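Local coordinates for putative adenosine kinase (Schistosoma mansoni, PDB 3VAS), which probably catalyses the ATP-dependent phosphorylation of adenosine to AMP and binds adenosine in its substrate pocket, at residues L34-D40 and G139-V145. Numbering follows the deposited sequence.
With ADN (adenosine), chain C.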
ATOM      1  N   LEU A  34       4.390  -8.356   6.036  1.00 19.46           N
ATOM      2  CA  LEU A  34       4.920  -8.005   7.348  1.00 20.80           C
ATOM      3  C   LEU A  34       3.926  -8.311   8.457  1.00 22.88           C
ATOM      4  O   LEU A  34       2.712  -8.302   8.246  1.00 21.56           O
ATOM      5  CB  LEU A  34       5.282  -6.516   7.390  1.00 21.73           C
ATOM      6  CG  LEU A  34       6.225  -5.972   6.313  1.00 21.36           C
ATOM      7  CD1 LEU A  34       6.217  -4.445   6.318  1.00 20.40           C
ATOM      8  CD2 LEU A  34       7.644  -6.506   6.515  1.00 18.19           C
ATOM      9  N   LEU A  35       4.445  -8.581   9.648  1.00 23.39           N
ATOM     10  CA  LEU A  35       3.586  -8.733  10.810  1.00 21.34           C
ATOM     11  C   LEU A  35       3.480  -7.393  11.530  1.00 21.84           C
ATOM     12  O   LEU A  35       4.494  -6.801  11.904  1.00 23.24           O
ATOM     13  CB  LEU A  35       4.142  -9.799  11.752  1.00 19.66           C
ATOM     14  CG  LEU A  35       3.280 -10.089  12.981  1.00 23.33           C
ATOM     15  CD1 LEU A  35       2.052 -10.897  12.592  1.00 25.28           C
ATOM     16  CD2 LEU A  35       4.084 -10.802  14.052  1.00 22.77           C
ATOM     17  N   ASP A  36       2.256  -6.906  11.706  1.00 22.16           N
ATOM     18  CA  ASP A  36       2.027  -5.707  12.508  1.00 22.23           C
ATOM     19  C   ASP A  36       1.979  -6.050  13.994  1.00 23.76           C
ATOM     20  O   ASP A  36       1.292  -6.983  14.410  1.00 21.18           O
ATOM     21  CB  ASP A  36       0.733  -4.999  12.096  1.00 21.84           C
ATOM     22  CG  ASP A  36       0.850  -4.299  10.747  1.00 26.65           C
ATOM     23  OD1 ASP A  36       1.976  -4.232  10.202  1.00 26.85           O
ATOM     24  OD2 ASP A  36      -0.185  -3.803  10.241  1.00 27.63           O
ATOM     25  N   ILE A  37       2.724  -5.295  14.790  1.00 23.58           N
ATOM     26  CA  ILE A  37       2.681  -5.454  16.233  1.00 24.12           C
ATOM     27  C   ILE A  37       2.138  -4.168  16.849  1.00 26.34           C
ATOM     28  O   ILE A  37       2.863  -3.190  17.015  1.00 28.29           O
ATOM     29  CB  ILE A  37       4.064  -5.796  16.801  1.00 24.49           C
ATOM     30  CG1 ILE A  37       4.672  -6.967  16.024  1.00 23.78           C
ATOM     31  CG2 ILE A  37       3.972  -6.104  18.294  1.00 22.38           C
ATOM     32  CD1 ILE A  37       6.015  -7.426  16.562  1.00 28.45           C
ATOM     33  N   ILE A  38       0.850  -4.183  17.178  1.00 25.41           N
ATOM     34  CA  ILE A  38       0.142  -2.984  17.597  1.00 26.98           C
ATOM     35  C   ILE A  38       0.106  -2.851  19.112  1.00 29.36           C
ATOM     36  O   ILE A  38      -0.395  -3.731  19.816  1.00 30.39           O
ATOM     37  CB  ILE A  38      -1.293  -2.977  17.043  1.00 27.61           C
ATOM     38  CG1 ILE A  38      -1.268  -3.258  15.536  1.00 25.47           C
ATOM     39  CG2 ILE A  38      -1.985  -1.654  17.352  1.00 25.38           C
ATOM     40  CD1 ILE A  38      -2.637  -3.446  14.927  1.00 28.00           C
ATOM     41  N   VAL A  39       0.636  -1.738  19.606  1.00 29.16           N
ATOM     42  CA  VAL A  39       0.795  -1.535  21.039  1.00 30.66           C
ATOM     43  C   VAL A  39       0.326  -0.144  21.448  1.00 31.89           C
ATOM     44  O   VAL A  39       0.525   0.823  20.715  1.00 29.05           O
ATOM     45  CB  VAL A  39       2.276  -1.742  21.467  1.00 38.45           C
ATOM     46  CG1 VAL A  39       3.227  -1.039  20.504  1.00 35.86           C
ATOM     47  CG2 VAL A  39       2.515  -1.277  22.898  1.00 41.67           C
ATOM     48  N   ASP A  40      -0.327  -0.057  22.604  1.00 38.40           N
ATOM     49  CA  ASP A  40      -0.591   1.228  23.234  1.00 46.21           C
ATOM     50  C   ASP A  40       0.717   1.764  23.807  1.00 45.25           C
ATOM     51  O   ASP A  40       1.203   1.285  24.836  1.00 44.88           O
ATOM     52  CB  ASP A  40      -1.642   1.090  24.335  1.00 55.01           C
ATOM     53  CG  ASP A  40      -3.033   0.830  23.784  1.00 62.12           C
ATOM     54  OD1 ASP A  40      -3.309   1.250  22.638  1.00 61.90           O
ATOM     55  OD2 ASP A  40      -3.851   0.208  24.498  1.00 66.43           O
ATOM     56  N   GLY A 139       9.603 -10.047   8.286  1.00 18.94           N
ATOM     57  CA  GLY A 139       9.610  -8.655   8.695  1.00 21.04           C
ATOM     58  C   GLY A 139       8.472  -8.308   9.641  1.00 24.03           C
ATOM     59  O   GLY A 139       7.473  -9.025   9.723  1.00 24.86           O
ATOM     60  N   LYS A 140       8.624  -7.199  10.354  1.00 22.73           N
ATOM     61  CA  LYS A 140       7.643  -6.786  11.344  1.00 23.69           C
ATOM     62  C   LYS A 140       7.549  -5.265  11.413  1.00 25.95           C
ATOM     63  O   LYS A 140       8.517  -4.556  11.112  1.00 24.46           O
ATOM     64  CB  LYS A 140       8.021  -7.344  12.716  1.00 22.16           C
ATOM     65  CG  LYS A 140       9.464  -7.053  13.101  1.00 25.17           C
ATOM     66  CD  LYS A 140       9.842  -7.702  14.425  1.00 28.47           C
ATOM     67  CE  LYS A 140      11.336  -7.580  14.685  1.00 31.25           C
ATOM     68  NZ  LYS A 140      11.736  -8.255  15.955  1.00 34.00           N
ATOM     69  N   VAL A 141       6.381  -4.773  11.815  1.00 22.28           N
ATOM     70  CA  VAL A 141       6.167  -3.343  11.994  1.00 19.82           C
ATOM     71  C   VAL A 141       5.740  -3.067  13.429  1.00 19.93           C
ATOM     72  O   VAL A 141       4.765  -3.633  13.916  1.00 18.80           O
ATOM     73  CB  VAL A 141       5.076  -2.800  11.044  1.00 19.99           C
ATOM     74  CG1 VAL A 141       4.948  -1.285  11.194  1.00 19.13           C
ATOM     75  CG2 VAL A 141       5.384  -3.171   9.597  1.00 17.27           C
ATOM     76  N   ALA A 142       6.481  -2.214  14.122  1.00 20.81           N
ATOM     77  CA  ALA A 142       6.029  -1.766  15.424  1.00 22.39           C
ATOM     78  C   ALA A 142       5.047  -0.638  15.171  1.00 22.06           C
ATOM     79  O   ALA A 142       5.426   0.409  14.645  1.00 20.89           O
ATOM     80  CB  ALA A 142       7.194  -1.288  16.272  1.00 20.68           C
ATOM     81  N   VAL A 143       3.780  -0.865  15.511  1.00 21.41           N
ATOM     82  CA  VAL A 143       2.758   0.162  15.332  1.00 21.38           C
ATOM     83  C   VAL A 143       2.412   0.762  16.688  1.00 23.81           C
ATOM     84  O   VAL A 143       1.728   0.141  17.501  1.00 25.00           O
ATOM     85  CB  VAL A 143       1.498  -0.394  14.647  1.00 24.12           C
ATOM     86  CG1 VAL A 143       0.511   0.731  14.340  1.00 18.59           C
ATOM     87  CG2 VAL A 143       1.878  -1.133  13.371  1.00 28.30           C
ATOM     88  N   LEU A 144       2.905   1.970  16.930  1.00 25.79           N
ATOM     89  CA  LEU A 144       2.772   2.607  18.235  1.00 28.10           C
ATOM     90  C   LEU A 144       1.529   3.489  18.299  1.00 33.99           C
ATOM     91  O   LEU A 144       1.454   4.521  17.637  1.00 32.18           O
ATOM     92  CB  LEU A 144       4.024   3.421  18.554  1.00 27.05           C
ATOM     93  CG  LEU A 144       5.157   2.687  19.277  1.00 29.14           C
ATOM     94  CD1 LEU A 144       5.593   1.427  18.540  1.00 26.29           C
ATOM     95  CD2 LEU A 144       6.336   3.621  19.489  1.00 32.86           C
ATOM     96  N   VAL A 145       0.551   3.075  19.096  1.00 39.38           N
ATOM     97  CA  VAL A 145      -0.709   3.802  19.167  1.00 27.23           C
ATOM     98  C   VAL A 145      -0.858   4.582  20.472  1.00 27.64           C
ATOM     99  O   VAL A 145      -0.606   4.054  21.559  1.00 35.39           O
ATOM    100  CB  VAL A 145      -1.920   2.856  18.979  1.00 30.50           C
ATOM    101  CG1 VAL A 145      -3.229   3.612  19.173  1.00 30.25           C
ATOM    102  CG2 VAL A 145      -1.874   2.201  17.601  1.00 28.92           C
TER
HETATM  103  O5' ADN C 401      -0.684   1.312   5.735  1.00 27.17           O
HETATM  104  C5' ADN C 401      -0.425   0.653   6.973  1.00 25.47           C
HETATM  105  C4' ADN C 401       0.365  -0.616   6.764  1.00 23.30           C
HETATM  106  O4' ADN C 401       1.656  -0.299   6.220  1.00 17.99           O
HETATM  107  C3' ADN C 401       0.640  -1.460   8.014  1.00 22.74           C
HETATM  108  O3' ADN C 401      -0.164  -2.640   7.982  1.00 20.24           O
HETATM  109  C2' ADN C 401       2.129  -1.855   7.887  1.00 23.49           C
HETATM  110  O2' ADN C 401       2.388  -3.232   8.045  1.00 25.17           O
HETATM  111  C1' ADN C 401       2.496  -1.383   6.479  1.00 21.13           C
HETATM  112  N9  ADN C 401       3.891  -0.971   6.319  1.00 17.71           N
HETATM  113  C8  ADN C 401       4.591  -0.206   7.136  1.00 18.02           C
HETATM  114  N7  ADN C 401       5.950  -0.096   6.579  1.00 19.53           N
HETATM  115  C5  ADN C 401       5.998  -0.860   5.375  1.00 15.85           C
HETATM  116  C6  ADN C 401       7.021  -1.102   4.463  1.00 14.75           C
HETATM  117  N6  ADN C 401       8.321  -0.523   4.673  1.00 15.22           N
HETATM  118  N1  ADN C 401       6.782  -1.908   3.358  1.00 15.86           N
HETATM  119  C2  ADN C 401       5.544  -2.463   3.154  1.00 16.76           C
HETATM  120  N3  ADN C 401       4.535  -2.223   4.049  1.00 17.32           N
HETATM  121  C4  ADN C 401       4.790  -1.404   5.179  1.00 16.30           C
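Val141 sits beside Asp36 in two neighbouring parallel strands, 34-40 and 139-145. Six backbone hydrogen bonds join them. Leu35, Ile37 and Val39 use both their N-H and their carbonyl, and they grip Gly139, Val141, Val143 and Val145. The bond from Ile37 N to Val141 O is 2.8 Å long.

Val141 has the most surface buried here. Its CG1 is anti to the backbone N (chi1 -176°), which places CG2 beside that N, toward Leu34 and the ribose. CG2 meets Leu34 CD1 at 3.6 Å and also reaches adenosine O2' at 3.4 Å. The other branch of Leu34, CD2, rests on Gly139 CA at 3.6 Å. Leu34 CD1 in turn touches the purine, 3.5 Å from adenosine C4.

Asp36 projects from the same face as Val141. Its carboxylate takes both ribose hydroxyls, one on each oxygen. Asp36 OD2 accepts from adenosine O3' at 2.5 Å. OD1 accepts from O2', though the very short refined length of that bond is doubtful. The CB of Val141 lies against OD1.

Further along this face come Val143 and Val145, the next most buried. Val143 and Ile38 run side by side and point the same way, with Val143 CB 4.1 Å from Ile38 CG1. Val145 CG2 meets Ile38 CG2 obliquely at 3.9 Å, and Val145 CB lies against Val39 O. On the other face, Val39 CG1 packs against Leu144 CD1.

Strand 77-81 flanks segment 34-40, and strand 150-157 flanks segment 139-145. Asn32, Gly82, Ala83, Asn86 and Asp320 add further hydrogen bonds to the adenosine. A strand-borne aspartate holding the sugar diol is characteristic of the nucleoside site of ribokinase-like adenosine kinases.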